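Local coordinates for protein endoglucanase (Mytilus edulis, PDB 1WC2) that hydrolyses internal beta-1,4-glucosidic linkages of soluble cellulose derivatives as a family 45 glycoside hydrolase and also shows expansin activity, at residues G87-R90 / E91-K95. Numbering follows the deposited sequence. Where two conformers were deposited one is given.
Sequences GPVR and EGLSK
The guanidinium of Arg90 meets Leu93 obliquely: its NH2 lies 4.0 Å from CD2 of the leucine, a distance of van der Waals contact. The two side chains run at about a right angle to each other. CG of Arg90 stands anti to the backbone N (chi1 -173°), and bends at chi2 and chi3 then turn the guanidinium toward the leucine. CD1 of Leu93 meets Val89, 3.8 Å from CG2, and also touches the carbonyl O of Arg90, from which CG of the leucine is 3.7 Å away. An alanine here would probably open a small gap beside Val89 and Trp145, on which both apolar side chains pack, and take CD2 from the guanidinium.

No hydrogen bond joins 87-90 to 91-95; Val89 O and Glu91 N, 3.5 Å apart, are poorly angled for one. Arg90 to Leu93 form a type II beta turn, with CA of Arg90 6.6 Å from CA of Leu93, psi 143° at Glu91 and phi +93° at Gly92, its third residue, where a CB would press on the preceding carbonyl O. Arg90 O and Leu93 N stand 4.1 Å apart, too far for the closing bond; Thr77 OG1 bonds to both and bridges them. OE2 of Glu91 is hydrogen-bonded to Tyr11 OH, and OE1 forms a salt bridge with Lys3 NZ.

This surface turn leads into strand 94-100 of the double-psi beta-barrel, away from the aspartates that probably serve as nucleophile and proton donor. Its chemistry implies that Leu93 adds a thin layer of van der Waals contact, while directional bonds to Thr77 tie the turn to strand 72-78.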
# COMPACT_ATOMS: atom_id res chain seq x y z
N GLY A 87 5.44 11.57 10.68
CA GLY A 87 5.42 12.02 12.07
C GLY A 87 5.07 10.92 13.05
O GLY A 87 4.79 9.79 12.65
N PRO A 88 5.11 11.27 14.34
CA PRO A 88 4.91 10.29 15.42
C PRO A 88 3.54 9.60 15.40
O PRO A 88 2.54 10.20 15.01
CB PRO A 88 5.07 11.12 16.70
CG PRO A 88 5.66 12.40 16.33
CD PRO A 88 5.44 12.61 14.87
N VAL A 89 3.53 8.34 15.83
CA VAL A 89 2.31 7.54 15.97
C VAL A 89 2.50 6.49 17.06
O VAL A 89 3.62 6.04 17.31
CB VAL A 89 1.97 6.86 14.62
CG1 VAL A 89 3.02 5.84 14.23
CG2 VAL A 89 0.58 6.24 14.65
N ARG A 90 1.41 6.07 17.70
CA ARG A 90 1.47 4.96 18.66
C ARG A 90 1.94 3.69 17.95
O ARG A 90 1.52 3.43 16.84
CB ARG A 90 0.11 4.72 19.30
CG ARG A 90 0.17 3.69 20.42
CD ARG A 90 -0.76 3.97 21.57
NE ARG A 90 -2.14 3.76 21.14
CZ ARG A 90 -3.05 4.72 20.97
NH1 ARG A 90 -2.77 6.00 21.21
NH2 ARG A 90 -4.26 4.38 20.56
N GLU A 91 2.82 2.92 18.61
CA GLU A 91 3.27 1.63 18.09
C GLU A 91 2.15 0.61 18.26
O GLU A 91 1.42 0.63 19.26
CB GLU A 91 4.52 1.13 18.83
CG GLU A 91 4.97 -0.26 18.39
CD GLU A 91 6.34 -0.69 18.87
OE1 GLU A 91 6.94 -0.01 19.73
OE2 GLU A 91 6.82 -1.74 18.36
N GLY A 92 2.02 -0.28 17.28
CA GLY A 92 1.12 -1.42 17.38
C GLY A 92 -0.27 -1.21 16.82
O GLY A 92 -1.11 -2.11 16.94
N LEU A 93 -0.53 -0.05 16.22
CA LEU A 93 -1.78 0.18 15.51
C LEU A 93 -1.73 -0.60 14.20
O LEU A 93 -0.67 -0.74 13.59
CB LEU A 93 -1.98 1.65 15.21
CG LEU A 93 -2.03 2.59 16.42
CD1 LEU A 93 -2.15 4.02 15.95
CD2 LEU A 93 -3.19 2.24 17.33
N SER A 94 -2.88 -1.08 13.75
CA SER A 94 -2.90 -1.87 12.52
C SER A 94 -4.21 -1.79 11.74
O SER A 94 -5.30 -1.88 12.32
CB SER A 94 -2.60 -3.34 12.82
OG SER A 94 -3.68 -3.97 13.47
N LYS A 95 -4.06 -1.70 10.42
CA LYS A 95 -5.18 -1.76 9.48
C LYS A 95 -4.71 -2.54 8.25
O LYS A 95 -3.50 -2.65 8.00
CB LYS A 95 -5.65 -0.36 9.05
CG LYS A 95 -6.35 0.47 10.13
CD LYS A 95 -7.65 -0.15 10.61
CE LYS A 95 -8.41 0.77 11.57
NZ LYS A 95 -9.59 0.10 12.18